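PDB 6C62: 1-carboxybiuret hydrolase subunit AtzE from Pseudomonas sp., which hydrolyses 1-carboxybiuret to urea-1,3-dicarboxylate and ammonia, a step of atrazine degradation, as a member of the amidase family. Local coordinates for residues F191-R196 with R240-V245; A359-W364 with I431-N436; M1-I6 with A67-A72; S215-A220 with V446-G451. All coordinates share one frame; numbering follows the deposited sequence.

Interaction 1. Residues F191-R196 with R240-V245; sequences FGRLSR and RIQPSV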
# COMPACT_ATOMS: atom_id res chain seq x y z
N PHE A 191 0.11 -15.35 -3.10
CA PHE A 191 0.77 -14.25 -2.43
C PHE A 191 0.27 -14.16 -0.98
O PHE A 191 -0.94 -14.12 -0.71
CB PHE A 191 0.50 -12.93 -3.15
CG PHE A 191 1.31 -11.78 -2.62
CD1 PHE A 191 2.63 -11.60 -3.02
CD2 PHE A 191 0.81 -11.02 -1.62
CE1 PHE A 191 3.42 -10.61 -2.47
CE2 PHE A 191 1.59 -10.02 -1.01
CZ PHE A 191 2.93 -9.82 -1.45
N GLY A 192 1.18 -14.16 -0.03
CA GLY A 192 0.87 -14.09 1.40
C GLY A 192 0.65 -15.40 2.08
O GLY A 192 0.33 -15.41 3.26
N ARG A 193 0.85 -16.52 1.39
CA ARG A 193 0.74 -17.82 2.00
C ARG A 193 1.93 -18.20 2.90
O ARG A 193 1.76 -18.68 4.02
CB ARG A 193 0.56 -18.88 0.89
CG ARG A 193 0.56 -20.31 1.35
CD ARG A 193 -0.68 -20.72 2.12
NE ARG A 193 -1.80 -20.98 1.20
CZ ARG A 193 -3.00 -21.44 1.59
NH1 ARG A 193 -3.94 -21.68 0.68
NH2 ARG A 193 -3.28 -21.59 2.85
N LEU A 194 3.14 -18.10 2.33
CA LEU A 194 4.35 -18.54 2.98
C LEU A 194 5.19 -17.35 3.46
O LEU A 194 5.41 -16.35 2.73
CB LEU A 194 5.17 -19.43 2.05
CG LEU A 194 4.63 -20.75 1.60
CD1 LEU A 194 5.71 -21.54 0.90
CD2 LEU A 194 4.10 -21.59 2.77
N SER A 195 5.64 -17.46 4.71
CA SER A 195 6.34 -16.35 5.40
C SER A 195 7.61 -15.97 4.67
O SER A 195 8.42 -16.85 4.26
CB SER A 195 6.72 -16.75 6.80
OG SER A 195 7.51 -15.70 7.38
N ARG A 196 7.81 -14.69 4.52
CA ARG A 196 9.00 -14.17 3.82
C ARG A 196 10.10 -13.76 4.82
O ARG A 196 11.13 -13.28 4.42
CB ARG A 196 8.61 -12.96 2.96
CG ARG A 196 7.66 -13.36 1.88
CD ARG A 196 7.30 -12.24 0.90
NE ARG A 196 6.96 -10.95 1.50
CZ ARG A 196 6.54 -9.90 0.81
NH1 ARG A 196 6.37 -9.98 -0.52
NH2 ARG A 196 6.27 -8.79 1.42
N ARG A 240 -4.42 -20.01 8.84
CA ARG A 240 -4.27 -21.40 9.27
C ARG A 240 -3.65 -22.27 8.20
O ARG A 240 -3.57 -21.89 7.04
CB ARG A 240 -5.63 -21.96 9.67
CG ARG A 240 -6.54 -22.23 8.49
CD ARG A 240 -7.88 -22.88 8.90
NE ARG A 240 -8.79 -22.93 7.76
CZ ARG A 240 -9.49 -21.87 7.33
NH1 ARG A 240 -9.42 -20.71 7.93
NH2 ARG A 240 -10.27 -22.00 6.26
N ILE A 241 -3.24 -23.47 8.61
CA ILE A 241 -2.70 -24.46 7.72
C ILE A 241 -3.83 -25.18 6.96
O ILE A 241 -4.82 -25.54 7.57
CB ILE A 241 -1.88 -25.48 8.55
CG1 ILE A 241 -0.71 -24.74 9.24
CG2 ILE A 241 -1.42 -26.61 7.68
CD1 ILE A 241 0.19 -25.65 10.06
N GLN A 242 -3.69 -25.33 5.64
CA GLN A 242 -4.65 -26.04 4.79
C GLN A 242 -3.87 -27.15 4.07
O GLN A 242 -3.27 -26.92 2.99
CB GLN A 242 -5.26 -25.08 3.76
CG GLN A 242 -6.13 -23.95 4.34
CD GLN A 242 -6.72 -23.08 3.22
OE1 GLN A 242 -6.01 -22.33 2.54
NE2 GLN A 242 -8.01 -23.18 3.04
N PRO A 243 -3.81 -28.35 4.67
CA PRO A 243 -2.89 -29.38 4.11
C PRO A 243 -3.28 -29.82 2.69
O PRO A 243 -4.42 -30.00 2.41
CB PRO A 243 -2.97 -30.53 5.12
CG PRO A 243 -3.50 -29.92 6.39
CD PRO A 243 -4.42 -28.80 5.96
N SER A 244 -2.30 -29.93 1.80
CA SER A 244 -2.52 -30.42 0.45
C SER A 244 -2.23 -31.92 0.28
O SER A 244 -2.83 -32.56 -0.61
CB SER A 244 -1.63 -29.64 -0.51
OG SER A 244 -0.22 -29.90 -0.21
N VAL A 245 -1.35 -32.49 1.09
CA VAL A 245 -0.93 -33.88 0.92
C VAL A 245 -2.10 -34.87 0.99
O VAL A 245 -2.18 -35.71 0.14
CB VAL A 245 0.21 -34.28 1.89
CG1 VAL A 245 0.45 -35.83 1.91
CG2 VAL A 245 1.51 -33.57 1.48
O HOH W 1 -1.74 -21.80 5.07

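Interaction 2. Residues A359-W364 with I431-N436; sequences ALFRDW and IAAPWN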
# COMPACT_ATOMS: atom_id res chain seq x y z
N ALA A 359 -13.08 -12.40 -10.10
CA ALA A 359 -14.33 -12.62 -10.81
C ALA A 359 -14.22 -13.72 -11.87
O ALA A 359 -15.11 -14.56 -11.98
CB ALA A 359 -14.90 -11.32 -11.42
N LEU A 360 -13.11 -13.74 -12.61
CA LEU A 360 -12.81 -14.78 -13.59
C LEU A 360 -12.84 -16.15 -12.92
O LEU A 360 -13.42 -17.09 -13.48
CB LEU A 360 -11.40 -14.62 -14.17
CG LEU A 360 -11.04 -15.72 -15.20
CD1 LEU A 360 -11.95 -15.65 -16.38
CD2 LEU A 360 -9.63 -15.49 -15.69
N PHE A 361 -12.23 -16.27 -11.74
CA PHE A 361 -12.24 -17.54 -11.02
C PHE A 361 -13.54 -17.96 -10.32
O PHE A 361 -13.60 -19.03 -9.75
CB PHE A 361 -11.07 -17.64 -10.06
CG PHE A 361 -9.79 -17.99 -10.72
CD1 PHE A 361 -9.57 -19.28 -11.17
CD2 PHE A 361 -8.80 -17.04 -10.90
CE1 PHE A 361 -8.36 -19.64 -11.79
CE2 PHE A 361 -7.61 -17.41 -11.53
CZ PHE A 361 -7.40 -18.71 -11.99
N ARG A 362 -14.57 -17.13 -10.37
CA ARG A 362 -15.91 -17.59 -10.03
C ARG A 362 -16.47 -18.55 -11.08
O ARG A 362 -17.41 -19.25 -10.80
CB ARG A 362 -16.84 -16.38 -9.74
CG ARG A 362 -16.41 -15.71 -8.44
CD ARG A 362 -17.48 -14.84 -7.81
NE ARG A 362 -17.43 -13.46 -8.30
CZ ARG A 362 -16.59 -12.49 -7.84
NH1 ARG A 362 -16.65 -11.27 -8.39
NH2 ARG A 362 -15.67 -12.73 -6.89
N ASP A 363 -15.93 -18.58 -12.28
CA ASP A 363 -16.40 -19.42 -13.37
C ASP A 363 -15.44 -20.59 -13.67
O ASP A 363 -15.78 -21.44 -14.46
CB ASP A 363 -16.59 -18.59 -14.63
CG ASP A 363 -17.56 -17.35 -14.41
OD1 ASP A 363 -18.47 -17.39 -13.56
OD2 ASP A 363 -17.38 -16.30 -15.04
N TRP A 364 -14.24 -20.63 -13.05
CA TRP A 364 -13.20 -21.59 -13.45
C TRP A 364 -12.51 -22.06 -12.19
O TRP A 364 -12.34 -21.26 -11.25
CB TRP A 364 -12.21 -20.97 -14.43
CG TRP A 364 -12.84 -20.57 -15.68
CD1 TRP A 364 -13.28 -19.33 -16.03
CD2 TRP A 364 -13.21 -21.43 -16.76
NE1 TRP A 364 -13.88 -19.35 -17.29
CE2 TRP A 364 -13.85 -20.64 -17.74
CE3 TRP A 364 -13.04 -22.81 -17.01
CZ2 TRP A 364 -14.32 -21.17 -18.95
CZ3 TRP A 364 -13.49 -23.34 -18.21
CH2 TRP A 364 -14.13 -22.54 -19.15
N ILE A 431 -2.99 -22.89 -12.97
CA ILE A 431 -3.26 -21.65 -12.22
C ILE A 431 -4.61 -21.83 -11.58
O ILE A 431 -5.57 -22.23 -12.25
CB ILE A 431 -3.33 -20.42 -13.13
CG1 ILE A 431 -2.11 -20.34 -14.04
CG2 ILE A 431 -3.44 -19.13 -12.35
CD1 ILE A 431 -2.26 -19.50 -15.27
N ALA A 432 -4.70 -21.52 -10.30
CA ALA A 432 -5.98 -21.53 -9.59
C ALA A 432 -6.21 -20.20 -8.88
O ALA A 432 -5.33 -19.33 -8.84
CB ALA A 432 -5.99 -22.69 -8.59
N ALA A 433 -7.41 -20.05 -8.31
CA ALA A 433 -7.77 -18.85 -7.55
C ALA A 433 -6.89 -18.72 -6.32
O ALA A 433 -6.42 -19.73 -5.82
CB ALA A 433 -9.23 -18.93 -7.12
N PRO A 434 -6.72 -17.49 -5.78
CA PRO A 434 -6.10 -17.32 -4.50
C PRO A 434 -6.58 -18.29 -3.46
O PRO A 434 -7.78 -18.42 -3.26
CB PRO A 434 -6.43 -15.87 -4.11
CG PRO A 434 -6.54 -15.21 -5.47
CD PRO A 434 -7.26 -16.22 -6.31
N TRP A 435 -5.62 -18.93 -2.80
CA TRP A 435 -5.83 -19.91 -1.70
C TRP A 435 -6.16 -21.33 -2.14
O TRP A 435 -6.34 -22.21 -1.29
CB TRP A 435 -6.79 -19.39 -0.59
CG TRP A 435 -6.48 -17.97 -0.22
CD1 TRP A 435 -7.28 -16.91 -0.37
CD2 TRP A 435 -5.27 -17.49 0.39
NE1 TRP A 435 -6.69 -15.80 0.12
CE2 TRP A 435 -5.42 -16.11 0.56
CE3 TRP A 435 -4.08 -18.10 0.79
CZ2 TRP A 435 -4.43 -15.30 1.09
CZ3 TRP A 435 -3.07 -17.30 1.32
CH2 TRP A 435 -3.27 -15.91 1.49
N ASN A 436 -6.14 -21.59 -3.43
CA ASN A 436 -6.53 -22.90 -3.95
C ASN A 436 -5.33 -23.68 -4.49
O ASN A 436 -5.47 -24.46 -5.44
CB ASN A 436 -7.59 -22.72 -5.08
CG ASN A 436 -8.98 -22.45 -4.55
OD1 ASN A 436 -9.20 -22.49 -3.37
ND2 ASN A 436 -9.92 -22.19 -5.43

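Interaction 3. Residues M1-I6 with A67-A72; sequences MKTVEI and AGLPYA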
# COMPACT_ATOMS: atom_id res chain seq x y z
N MET A 1 16.27 -41.88 -7.33
CA MET A 1 14.94 -42.15 -6.70
C MET A 1 14.40 -40.81 -6.19
O MET A 1 15.14 -39.86 -5.91
CB MET A 1 15.05 -43.12 -5.54
CG MET A 1 16.01 -42.73 -4.44
SD MET A 1 15.84 -43.93 -3.07
CE MET A 1 16.61 -45.41 -3.81
N LYS A 2 13.10 -40.77 -6.09
CA LYS A 2 12.41 -39.55 -5.86
C LYS A 2 12.22 -39.35 -4.37
O LYS A 2 12.50 -40.23 -3.58
CB LYS A 2 11.09 -39.54 -6.62
CG LYS A 2 11.25 -39.59 -8.15
CD LYS A 2 12.06 -38.42 -8.72
CE LYS A 2 11.70 -38.21 -10.18
NZ LYS A 2 12.09 -39.37 -11.01
N THR A 3 11.77 -38.15 -4.02
CA THR A 3 11.46 -37.72 -2.65
C THR A 3 10.77 -38.80 -1.85
O THR A 3 11.24 -39.14 -0.78
CB THR A 3 10.54 -36.47 -2.76
OG1 THR A 3 11.29 -35.41 -3.38
CG2 THR A 3 10.13 -36.00 -1.42
N VAL A 4 9.66 -39.34 -2.36
CA VAL A 4 8.85 -40.29 -1.59
C VAL A 4 9.68 -41.54 -1.23
O VAL A 4 9.64 -42.00 -0.10
CB VAL A 4 7.58 -40.66 -2.37
CG1 VAL A 4 6.86 -41.87 -1.74
CG2 VAL A 4 6.65 -39.46 -2.39
N GLU A 5 10.41 -42.07 -2.19
CA GLU A 5 11.25 -43.24 -1.99
C GLU A 5 12.41 -42.94 -1.04
O GLU A 5 12.71 -43.75 -0.18
CB GLU A 5 11.80 -43.71 -3.33
CG GLU A 5 12.37 -45.08 -3.22
CD GLU A 5 12.64 -45.77 -4.58
OE1 GLU A 5 12.33 -45.20 -5.68
OE2 GLU A 5 13.20 -46.90 -4.48
N ILE A 6 13.05 -41.77 -1.18
CA ILE A 6 14.09 -41.37 -0.23
C ILE A 6 13.57 -41.36 1.19
O ILE A 6 14.21 -41.89 2.11
CB ILE A 6 14.67 -39.98 -0.54
CG1 ILE A 6 15.47 -40.03 -1.83
CG2 ILE A 6 15.60 -39.55 0.58
CD1 ILE A 6 15.68 -38.70 -2.55
N ALA A 67 11.83 -36.41 7.10
CA ALA A 67 13.03 -36.86 7.82
C ALA A 67 14.13 -37.39 6.94
O ALA A 67 13.96 -38.40 6.26
CB ALA A 67 12.67 -37.91 8.89
N GLY A 68 15.24 -36.68 6.93
CA GLY A 68 16.44 -37.06 6.21
C GLY A 68 16.53 -36.56 4.78
O GLY A 68 17.51 -36.82 4.10
N LEU A 69 15.52 -35.83 4.30
CA LEU A 69 15.44 -35.40 2.89
C LEU A 69 16.41 -34.24 2.65
O LEU A 69 16.32 -33.22 3.29
CB LEU A 69 14.02 -34.98 2.53
CG LEU A 69 13.81 -34.68 1.03
CD1 LEU A 69 13.70 -35.96 0.23
CD2 LEU A 69 12.59 -33.87 0.77
N PRO A 70 17.38 -34.42 1.75
CA PRO A 70 18.24 -33.26 1.46
C PRO A 70 17.57 -32.16 0.66
O PRO A 70 16.69 -32.42 -0.19
CB PRO A 70 19.34 -33.87 0.59
CG PRO A 70 19.27 -35.32 0.83
CD PRO A 70 17.84 -35.62 1.05
N TYR A 71 17.99 -30.92 0.92
CA TYR A 71 17.46 -29.74 0.20
C TYR A 71 18.51 -28.64 0.21
O TYR A 71 19.53 -28.73 0.95
CB TYR A 71 16.13 -29.25 0.78
CG TYR A 71 16.22 -28.53 2.06
CD1 TYR A 71 16.47 -29.21 3.26
CD2 TYR A 71 16.05 -27.14 2.14
CE1 TYR A 71 16.51 -28.56 4.45
CE2 TYR A 71 16.09 -26.47 3.36
CZ TYR A 71 16.30 -27.16 4.51
OH TYR A 71 16.42 -26.52 5.77
N ALA A 72 18.33 -27.72 -0.71
CA ALA A 72 19.14 -26.51 -0.75
C ALA A 72 18.27 -25.31 -1.04
O ALA A 72 17.12 -25.45 -1.51
CB ALA A 72 20.25 -26.66 -1.75

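Interaction 4. Residues S215-A220 with V446-G451; sequences SVEGLA and VLQDTG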
# COMPACT_ATOMS: atom_id res chain seq x y z
N SER A 215 9.22 -34.08 -7.99
CA SER A 215 7.93 -34.74 -8.14
C SER A 215 6.87 -33.84 -7.56
O SER A 215 7.18 -32.95 -6.74
CB SER A 215 7.89 -36.07 -7.39
OG SER A 215 8.18 -35.83 -6.02
N VAL A 216 5.62 -34.06 -7.96
CA VAL A 216 4.55 -33.27 -7.40
C VAL A 216 4.30 -33.56 -5.89
O VAL A 216 3.92 -32.66 -5.13
CB VAL A 216 3.27 -33.33 -8.31
CG1 VAL A 216 2.57 -34.65 -8.17
CG2 VAL A 216 2.34 -32.15 -7.93
N GLU A 217 4.56 -34.79 -5.45
CA GLU A 217 4.51 -35.14 -4.03
C GLU A 217 5.52 -34.34 -3.25
O GLU A 217 5.23 -33.89 -2.17
CB GLU A 217 4.81 -36.64 -3.77
CG GLU A 217 3.76 -37.61 -4.25
CD GLU A 217 3.91 -38.01 -5.73
OE1 GLU A 217 4.73 -37.42 -6.51
OE2 GLU A 217 3.18 -38.94 -6.15
N GLY A 218 6.73 -34.17 -3.83
CA GLY A 218 7.77 -33.31 -3.25
C GLY A 218 7.28 -31.90 -2.99
O GLY A 218 7.52 -31.35 -1.93
N LEU A 219 6.58 -31.31 -3.99
CA LEU A 219 5.99 -30.00 -3.80
C LEU A 219 5.03 -29.99 -2.64
O LEU A 219 5.13 -29.11 -1.74
CB LEU A 219 5.28 -29.52 -5.04
CG LEU A 219 6.05 -29.23 -6.30
CD1 LEU A 219 5.06 -28.75 -7.32
CD2 LEU A 219 7.20 -28.25 -6.13
N ALA A 220 4.11 -30.97 -2.61
CA ALA A 220 3.03 -30.97 -1.61
C ALA A 220 3.56 -31.15 -0.21
O ALA A 220 3.12 -30.45 0.72
CB ALA A 220 1.97 -32.04 -1.94
N VAL A 446 -2.57 -35.57 -11.60
CA VAL A 446 -3.14 -36.20 -12.79
C VAL A 446 -2.15 -36.16 -13.96
O VAL A 446 -1.96 -37.19 -14.63
CB VAL A 446 -4.48 -35.57 -13.22
CG1 VAL A 446 -4.95 -36.10 -14.61
CG2 VAL A 446 -5.53 -35.82 -12.15
N LEU A 447 -1.47 -35.02 -14.18
CA LEU A 447 -0.49 -35.00 -15.24
C LEU A 447 0.64 -35.98 -14.99
O LEU A 447 1.15 -36.62 -15.92
CB LEU A 447 0.05 -33.60 -15.54
CG LEU A 447 -0.94 -32.56 -16.09
CD1 LEU A 447 -0.25 -31.21 -16.27
CD2 LEU A 447 -1.61 -32.99 -17.40
N GLN A 448 1.09 -36.07 -13.73
CA GLN A 448 2.15 -36.98 -13.37
C GLN A 448 1.76 -38.45 -13.55
O GLN A 448 2.56 -39.23 -14.09
CB GLN A 448 2.62 -36.75 -11.92
CG GLN A 448 3.96 -37.44 -11.62
CD GLN A 448 4.43 -37.14 -10.22
OE1 GLN A 448 5.19 -36.22 -9.99
NE2 GLN A 448 3.94 -37.91 -9.29
N ASP A 449 0.57 -38.80 -13.12
CA ASP A 449 0.06 -40.20 -13.21
C ASP A 449 -0.03 -40.71 -14.65
O ASP A 449 0.25 -41.85 -14.89
CB ASP A 449 -1.31 -40.34 -12.57
CG ASP A 449 -1.27 -40.28 -11.02
OD1 ASP A 449 -0.18 -40.27 -10.36
OD2 ASP A 449 -2.37 -40.20 -10.45
N THR A 450 -0.41 -39.85 -15.59
CA THR A 450 -0.51 -40.24 -16.97
C THR A 450 0.82 -40.19 -17.68
O THR A 450 0.89 -40.56 -18.82
CB THR A 450 -1.51 -39.36 -17.71
OG1 THR A 450 -0.99 -38.03 -17.80
CG2 THR A 450 -2.88 -39.38 -16.99
N GLY A 451 1.88 -39.69 -17.06
CA GLY A 451 3.20 -39.70 -17.72
C GLY A 451 3.49 -38.48 -18.56
O GLY A 451 4.61 -38.35 -19.07

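Interaction 1. Residues F191-R196 with R240-V245
R193 lays the end of its guanidinium against the side-chain oxygen of Q242, one acceptor for two donors. NH1 of R193 gives a hydrogen bond of 2.9 Å to OE1 of Q242, and NH2 of R193 gives a second of 2.8 Å to the same OE1. The fork is bent at both hydrogens, as two donors converging on one atom require. OE1 lies almost exactly in the guanidinium plane, while the amide plane is turned 38° from it; the NH2 branch uses a lone pair in the carbonyl plane, and the NH1 branch arrives tilted by 22°. The arginine chain bends at chi2 and chi3, which swings the group across to a Q242 chain that runs straight beyond CG. A water extends the grip to the backbone: it accepts from NH2 of R193 at 2.7 Å and donates to O of R240 at 2.7 Å. NH1 of R193 also forms a salt bridge with E437, so charge and amide together fix the rotation of the guanidinium. The contact ties the loop between strands 185-188 and 208-213 to the one from helix 216-226 to strand 257-260, near the start of helix 437-449.

Interaction 2. Residues A359-W364 with I431-N436
F361 and the backbone around A433 form the dense part of this contact, with the phenyl ring lying flat against the chain. N of A433 stands over the centre of the ring, 3.6 Å above its plane, and C of A432 sits over the same face nearer the rim, 3.6 Å from CZ of F361. The peptide linking A432 to A433 is therefore the surface on which the ring rests. Beside it, CB of F361 meets CB of A433 at 3.7 Å, and CZ of F361 reaches CG2 of I431 at 4.0 Å. O of I431 approaches the ring edge, 3.8 Å from CE1 of F361. No hydrogen bond crosses between the segments, and the grip is one of shape alone. The other side of the turn is looser: R362, whose CB points away from 431-436, and D363 are exposed, in the type I turn L360 to D363 at the end of helix 340-360. F361 also packs on L367 of strand 366-370, the antiparallel neighbour of 426-432. Here the end of a helix packs over the end of an inner strand of the central mixed sheet, an example of the layered alpha/beta/alpha fold of the amidase family.

Interaction 3. Residues M1-I6 with A67-A72
Helix packing against the central mixed sheet of the amidase fold is illustrated here by the N-terminal helix 3-11, whose first turn covers the residue leading into strand 70-74. L69 supplies the surface on the sheet side, and T3 and I6, three positions apart and hence on one side of the helix, supply the other. CG2 of T3 sits at the fork of the leucine, 3.9 Å from CD1 of L69 and 3.9 Å from CD2 of L69, so that a single methyl spans both branches. I6, whose CB points toward 67-72, adds its own CG2 at 4.1 Å from CD1 of L69. CD1 is thus shared by both helix residues, while CD2 turns to the threonine. Each of these two side chains meets the leucine at about a right angle. The fork is presented by a chi1 of -173°, which sets CG of L69 opposite the backbone N and beside the carbonyl carbon.

The contact is aliphatic, chiefly methyl against methyl, and no hydrogen bond passes between the segments. The polar branch of T3 is served by a different part of the chain, OG1 being hydrogen-bonded to D214 just ahead of helix 216-226, while T3 also packs on L221 of that helix. The backbone of L69 bonds to that of V113, so the leucine is held at the entry to an inner strand, facing the helix. K2 occupies the N-cap position, and the first helical turn is closed by the bond from N of I6 to O of K2, 2.9 Å long.

Interaction 4. Residues S215-A220 with V446-G451
Q448 buries the most surface here, followed by V216 and E217, and its primary amide is used at both ends. OE1 of Q448 accepts from the backbone N of V216 at 3.0 Å, an almost straight bond (176°) whose donor lies somewhat out of the carbonyl plane. NE2 of Q448 donates to OE1 of E217 at 2.9 Å, also nearly linear, and the carboxylate oxygen is met on its syn side. The amide and carboxylate planes are only 22° apart. Q448 reaches this far because its chain is extended beyond CG, with CG opposite the backbone N (chi1 -166°); E217 instead folds at chi2 to bring its acid back. CG1 of V216 lies over one face of the amide, 3.6 Å from OE1 of Q448. S215 completes the helix start: its OG takes the N-H of G218 at 3.1 Å, the N-cap bond of helix 216-226. Q448 and V216 both pack on W185 of strand 185-188. One amide thus satisfies a backbone N-H of the first helical turn and donates an N-H to a carboxylate, which fixes which of its ends is O and which is N and would probably favour the ionised form of E217.

In the fold
The four contacts form a chain, 2 to 1 to 4 to 3. In interaction 1, R193 and Q242 reach W435 of interaction 2, with NH1 of R193 3.2 Å from O of W435, although the centres lie about 17 Å apart. S244 and V245 of interaction 1 rest on A220 of interaction 4. Interactions 3 and 4, with centres about 15 Å apart, meet where V4 and T3 touch helix 216-226, CG2 of V4 being 3.6 Å from CB of E217. Interactions 2 and 3 both serve the central sheet, centres about 32 Å apart. All four lie away from K74, S150 and S174, probably catalytic by similarity, though the strand entered after L69 ends at K74.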